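Local coordinates for nucleoporin-like protein RIP (Homo sapiens, PDB 2OLM) that is required for vesicle docking or fusion in acrosome biogenesis and serves HIV-1 Rev as a cofactor, represented here by its zinc-binding Arf-GAP domain, at residues H12-L16 with F72-I77; M41-F46 with F79-N85. All blocks are in the same frame, centred on the assembly; numbering follows the deposited sequence.

Interaction 1. Residues H12-L16 with F72-I77; sequences HLKML and FTQQEI
His12 NE2 donates to Gln74 OE1 at 2.6 Å, joining 12-16 to 72-77. Its N-H...O angle of 145° shows a moderate bend, and the nitrogen stands above the carbonyl plane of the amide, whereas the oxygen lies in the plane of the imidazole. Gln74 reaches this edge because its chain, extended at the first torsion, folds at the second (chi2 76°); its NE2 bonds to Glu78, which fixes the amide from its other end. At the ring's other nitrogen, again in its plane, a water lies 2.8 Å from His12 ND1 and donates to Phe72 O at 2.6 Å, so both imidazole nitrogens are engaged. The contact joins helix 3-20 to the N-terminal turn of helix 74-82, where Thr73 and Glu76 form a capping box: Glu76 N donates to Thr73 OG1 (3.1 Å) and Thr73 N to Glu76 OE1 (3.0 Å). Beside these polar bonds the packing is apolar. The methyl CE of Met15, turned by a bend at chi3 (86°), presses on Ile77 CG2 at 3.5 Å, closer than usual for two carbons. Leu16 CD2 meets Phe72 CE2 at 3.9 Å, the two side chains crossing at about a right angle.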
loop_
_atom_site.group_PDB
_atom_site.type_symbol
_atom_site.label_atom_id
_atom_site.label_comp_id
_atom_site.label_asym_id
_atom_site.label_seq_id
_atom_site.Cartn_x
_atom_site.Cartn_y
_atom_site.Cartn_z
ATOM N N HIS A 12 9.109 -2.514 1.166
ATOM C CA HIS A 12 8.374 -3.367 2.104
ATOM C C HIS A 12 6.870 -3.403 1.810
ATOM O O HIS A 12 6.198 -4.451 1.915
ATOM C CB HIS A 12 8.642 -2.927 3.533
ATOM C CG HIS A 12 10.053 -3.139 3.977
ATOM N ND1 HIS A 12 10.652 -2.342 4.926
ATOM C CD2 HIS A 12 11.001 -4.012 3.568
ATOM C CE1 HIS A 12 11.902 -2.725 5.098
ATOM N NE2 HIS A 12 12.139 -3.749 4.302
ATOM N N LEU A 13 6.327 -2.250 1.401
ATOM C CA LEU A 13 4.917 -2.176 1.045
ATOM C C LEU A 13 4.659 -2.945 -0.254
ATOM O O LEU A 13 3.628 -3.597 -0.413
ATOM C CB LEU A 13 4.476 -0.725 0.888
ATOM C CG LEU A 13 4.418 0.083 2.183
ATOM C CD1 LEU A 13 4.003 1.523 1.865
ATOM C CD2 LEU A 13 3.424 -0.569 3.159
ATOM N N LYS A 14 5.595 -2.897 -1.198
ATOM C CA LYS A 14 5.437 -3.710 -2.410
ATOM C C LYS A 14 5.394 -5.220 -2.048
ATOM O O LYS A 14 4.519 -5.986 -2.519
ATOM C CB LYS A 14 6.569 -3.393 -3.395
ATOM C CG LYS A 14 6.492 -4.221 -4.680
ATOM C CD LYS A 14 7.705 -4.030 -5.623
ATOM C CE LYS A 14 7.632 -5.036 -6.786
ATOM N NZ LYS A 14 8.893 -5.123 -7.640
ATOM N N MET A 15 6.322 -5.612 -1.175
ATOM C CA MET A 15 6.379 -7.007 -0.694
ATOM C C MET A 15 5.098 -7.395 0.052
ATOM O O MET A 15 4.568 -8.472 -0.142
ATOM C CB MET A 15 7.602 -7.192 0.210
ATOM C CG MET A 15 8.910 -7.106 -0.507
ATOM S SD MET A 15 10.340 -6.813 0.582
ATOM C CE MET A 15 10.787 -8.488 1.087
ATOM N N LEU A 16 4.594 -6.492 0.858
ATOM C CA LEU A 16 3.347 -6.684 1.591
ATOM C C LEU A 16 2.158 -6.899 0.661
ATOM O O LEU A 16 1.332 -7.813 0.835
ATOM C CB LEU A 16 3.126 -5.473 2.513
ATOM C CG LEU A 16 1.904 -5.503 3.393
ATOM C CD1 LEU A 16 1.985 -6.703 4.361
ATOM C CD2 LEU A 16 1.814 -4.176 4.158
ATOM N N PHE A 72 6.369 -1.698 8.680
ATOM C CA PHE A 72 6.915 -3.039 8.946
ATOM C C PHE A 72 8.407 -3.032 8.708
ATOM O O PHE A 72 8.908 -2.331 7.827
ATOM C CB PHE A 72 6.253 -4.080 8.057
ATOM C CG PHE A 72 4.835 -4.358 8.427
ATOM C CD1 PHE A 72 4.525 -5.089 9.559
ATOM C CD2 PHE A 72 3.799 -3.856 7.678
ATOM C CE1 PHE A 72 3.211 -5.328 9.897
ATOM C CE2 PHE A 72 2.510 -4.061 8.037
ATOM C CZ PHE A 72 2.203 -4.826 9.152
ATOM N N THR A 73 9.141 -3.795 9.492
ATOM C CA THR A 73 10.570 -3.989 9.262
ATOM C C THR A 73 10.857 -5.116 8.252
ATOM O O THR A 73 9.989 -5.947 7.946
ATOM C CB THR A 73 11.277 -4.356 10.548
ATOM O OG1 THR A 73 10.819 -5.646 10.974
ATOM C CG2 THR A 73 10.985 -3.316 11.632
ATOM N N GLN A 74 12.081 -5.170 7.720
ATOM C CA GLN A 74 12.477 -6.251 6.855
ATOM C C GLN A 74 12.263 -7.605 7.505
ATOM O O GLN A 74 11.766 -8.540 6.870
ATOM C CB GLN A 74 13.950 -6.056 6.463
ATOM C CG GLN A 74 14.464 -7.054 5.456
ATOM C CD GLN A 74 13.996 -6.805 4.015
ATOM O OE1 GLN A 74 13.775 -5.646 3.596
ATOM N NE2 GLN A 74 13.857 -7.890 3.245
ATOM N N GLN A 75 12.626 -7.692 8.800
ATOM C CA GLN A 75 12.437 -8.944 9.572
ATOM C C GLN A 75 10.954 -9.367 9.593
ATOM O O GLN A 75 10.593 -10.527 9.372
ATOM C CB GLN A 75 12.959 -8.746 11.003
ATOM C CG GLN A 75 14.462 -8.819 11.156
ATOM C CD GLN A 75 14.874 -8.387 12.552
ATOM O OE1 GLN A 75 15.310 -9.222 13.363
ATOM N NE2 GLN A 75 14.708 -7.107 12.859
ATOM N N GLU A 76 10.083 -8.425 9.852
ATOM C CA GLU A 76 8.675 -8.756 9.874
ATOM C C GLU A 76 8.140 -9.203 8.511
ATOM O O GLU A 76 7.401 -10.193 8.403
ATOM C CB GLU A 76 7.880 -7.579 10.401
ATOM C CG GLU A 76 8.101 -7.318 11.868
ATOM C CD GLU A 76 7.491 -6.064 12.359
ATOM O OE1 GLU A 76 7.487 -5.044 11.640
ATOM O OE2 GLU A 76 7.009 -6.064 13.499
ATOM N N ILE A 77 8.493 -8.463 7.453
ATOM C CA ILE A 77 8.073 -8.811 6.103
ATOM C C ILE A 77 8.548 -10.220 5.728
ATOM O O ILE A 77 7.789 -11.029 5.229
ATOM C CB ILE A 77 8.579 -7.768 5.098
ATOM C CG1 ILE A 77 7.885 -6.421 5.351
ATOM C CG2 ILE A 77 8.426 -8.306 3.653
ATOM C CD1 ILE A 77 6.380 -6.387 5.048
HETATM O O HOH W 1 9.173 -0.354 6.199
#

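Interaction 2. Residues M41-F46 with F79-N85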
loop_
_atom_site.group_PDB
_atom_site.type_symbol
_atom_site.label_atom_id
_atom_site.label_comp_id
_atom_site.label_asym_id
_atom_site.label_seq_id
_atom_site.Cartn_x
_atom_site.Cartn_y
_atom_site.Cartn_z
ATOM N N MET A 41 1.157 -10.828 13.941
ATOM C CA MET A 41 2.584 -11.140 13.962
ATOM C C MET A 41 2.964 -12.297 14.858
ATOM O O MET A 41 4.022 -12.872 14.698
ATOM C CB MET A 41 3.391 -9.883 14.394
ATOM C CG MET A 41 3.494 -8.805 13.275
ATOM S SD MET A 41 4.216 -9.391 11.721
ATOM C CE MET A 41 5.653 -10.160 12.271
ATOM N N THR A 42 2.101 -12.654 15.786
ATOM C CA THR A 42 2.333 -13.808 16.645
ATOM C C THR A 42 2.398 -15.094 15.861
ATOM O O THR A 42 3.260 -15.940 16.129
ATOM C CB THR A 42 1.267 -13.863 17.759
ATOM O OG1 THR A 42 1.389 -12.708 18.601
ATOM C CG2 THR A 42 1.365 -15.151 18.592
ATOM N N VAL A 43 1.497 -15.268 14.873
ATOM C CA VAL A 43 1.494 -16.462 14.061
ATOM C C VAL A 43 1.800 -16.248 12.585
ATOM O O VAL A 43 2.052 -17.232 11.870
ATOM C CB VAL A 43 0.194 -17.261 14.163
ATOM C CG1 VAL A 43 -0.082 -17.656 15.629
ATOM C CG2 VAL A 43 -0.998 -16.523 13.554
ATOM N N GLY A 44 1.817 -14.990 12.114
ATOM C CA GLY A 44 2.100 -14.712 10.703
ATOM C C GLY A 44 0.903 -14.777 9.783
ATOM O O GLY A 44 1.026 -15.237 8.641
ATOM N N SER A 45 -0.253 -14.345 10.259
ATOM C CA SER A 45 -1.518 -14.418 9.515
ATOM C C SER A 45 -2.018 -13.029 9.197
ATOM O O SER A 45 -1.550 -12.020 9.728
ATOM C CB SER A 45 -2.589 -15.167 10.306
ATOM O OG SER A 45 -2.839 -14.474 11.501
ATOM N N PHE A 46 -3.023 -12.998 8.325
ATOM C CA PHE A 46 -3.727 -11.771 7.914
ATOM C C PHE A 46 -5.140 -11.870 8.384
ATOM O O PHE A 46 -5.842 -12.833 8.044
ATOM C CB PHE A 46 -3.658 -11.613 6.365
ATOM C CG PHE A 46 -2.289 -11.401 5.845
ATOM C CD1 PHE A 46 -1.842 -10.132 5.534
ATOM C CD2 PHE A 46 -1.410 -12.440 5.695
ATOM C CE1 PHE A 46 -0.551 -9.915 5.087
ATOM C CE2 PHE A 46 -0.129 -12.226 5.248
ATOM C CZ PHE A 46 0.296 -10.964 4.926
ATOM N N PHE A 79 9.311 -12.698 7.792
ATOM C CA PHE A 79 8.537 -13.656 8.563
ATOM C C PHE A 79 7.198 -13.937 7.901
ATOM O O PHE A 79 6.747 -15.056 7.777
ATOM C CB PHE A 79 8.343 -13.123 9.998
ATOM C CG PHE A 79 7.541 -14.041 10.868
ATOM C CD1 PHE A 79 8.148 -15.177 11.389
ATOM C CD2 PHE A 79 6.191 -13.829 11.113
ATOM C CE1 PHE A 79 7.452 -16.060 12.190
ATOM C CE2 PHE A 79 5.484 -14.749 11.921
ATOM C CZ PHE A 79 6.147 -15.865 12.432
ATOM N N LEU A 80 6.520 -12.881 7.481
ATOM C CA LEU A 80 5.237 -13.025 6.825
ATOM C C LEU A 80 5.339 -13.801 5.507
ATOM O O LEU A 80 4.465 -14.571 5.175
ATOM C CB LEU A 80 4.620 -11.648 6.578
ATOM C CG LEU A 80 4.123 -10.917 7.811
ATOM C CD1 LEU A 80 3.801 -9.437 7.531
ATOM C CD2 LEU A 80 2.925 -11.611 8.443
ATOM N N GLN A 81 6.422 -13.576 4.771
ATOM C CA GLN A 81 6.645 -14.299 3.513
ATOM C C GLN A 81 6.770 -15.789 3.752
ATOM O O GLN A 81 6.356 -16.581 2.916
ATOM C CB GLN A 81 7.901 -13.802 2.825
ATOM C CG GLN A 81 7.696 -12.422 2.229
ATOM C CD GLN A 81 8.931 -11.929 1.528
ATOM O OE1 GLN A 81 10.063 -12.221 1.952
ATOM N NE2 GLN A 81 8.739 -11.173 0.451
ATOM N N LYS A 82 7.354 -16.165 4.888
ATOM C CA LYS A 82 7.517 -17.586 5.253
ATOM C C LYS A 82 6.271 -18.176 5.901
ATOM O O LYS A 82 6.194 -19.397 6.121
ATOM C CB LYS A 82 8.697 -17.743 6.200
ATOM C CG LYS A 82 10.006 -17.436 5.545
ATOM C CD LYS A 82 11.167 -17.679 6.513
ATOM C CE LYS A 82 12.485 -17.161 5.948
ATOM N NZ LYS A 82 12.781 -15.742 6.335
ATOM N N HIS A 83 5.302 -17.321 6.230
ATOM C CA HIS A 83 4.058 -17.735 6.851
ATOM C C HIS A 83 2.886 -17.340 5.957
ATOM O O HIS A 83 2.838 -17.810 4.809
ATOM C CB HIS A 83 3.993 -17.218 8.310
ATOM C CG HIS A 83 5.017 -17.849 9.176
ATOM N ND1 HIS A 83 6.331 -17.445 9.175
ATOM C CD2 HIS A 83 4.949 -18.956 9.953
ATOM C CE1 HIS A 83 7.016 -18.237 9.990
ATOM N NE2 HIS A 83 6.203 -19.170 10.453
ATOM N N GLY A 84 1.972 -16.481 6.408
ATOM C CA GLY A 84 0.720 -16.269 5.681
ATOM C C GLY A 84 -0.328 -17.297 5.936
ATOM O O GLY A 84 -0.061 -18.297 6.628
ATOM N N ASN A 85 -1.514 -17.079 5.374
ATOM C CA ASN A 85 -2.688 -17.837 5.737
ATOM C C ASN A 85 -2.683 -19.270 5.264
ATOM O O ASN A 85 -3.284 -20.105 5.921
ATOM C CB ASN A 85 -3.987 -17.130 5.320
ATOM C CG ASN A 85 -4.244 -15.874 6.137
ATOM O OD1 ASN A 85 -3.476 -15.564 7.055
ATOM N ND2 ASN A 85 -5.334 -15.144 5.828
#
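With CG anti to its carbonyl carbon (chi1 -69°) and OD1 almost eclipsing CA (chi2 -3°), Asn85 presents both ends of its side-chain amide to the backbone of Phe46. Phe46 N donates to Asn85 OD1 at 2.9 Å, nearly straight at 167°, and Asn85 ND2 returns a bond to Phe46 O at 3.2 Å, lying on a lone pair in the carbonyl plane. This pair fixes the amide's rotation, and ND2 also donates to His24 O. Beside it, Gly84 N bonds to Gly44 O at 2.7 Å, bent at the hydrogen. Gly44 CA packs 3.6 Å from Phe79 CE2, and Gly44 O lies 3.6 Å from His83 CB. His83 ND1 donates to Phe79 O at 2.8 Å, and the same nitrogen lies over the centre of the Phe79 ring. Met41, bent at chi2 and chi3, slides past Phe79 in the opposite direction, Met41 CE 3.9 Å from Phe79 CD2, while its SD meets Leu80. Gly44 and Ser45 face Asn40 in a G1 beta bulge, so the link between helices 74-82 and 84-92 docks on a bulged hairpin within the predicted C4-type zinc finger of the Arf-GAP domain.

Overall arrangement
From the N terminus, helix 3-20 supplies 12-16, and the chain then runs through the zinc-finger region, where 41-46 runs from the turn into strand 45-47. Helix 74-82 follows: its first turn and the two residues before it close interaction 1 over 55 intervening residues, and its end, with the start of helix 84-92, closes interaction 2 over 32. The segments alternate along the chain, so the two closures cross rather than nest. Both use helix 74-82, which thereby ties the N-terminal helix to the three-stranded antiparallel sheet. Their centres are 11 Å apart and they touch directly: Met15 CE lies 3.4 Å from Gln81 NE2, and Glu76 CG 3.8 Å from Met41 CE.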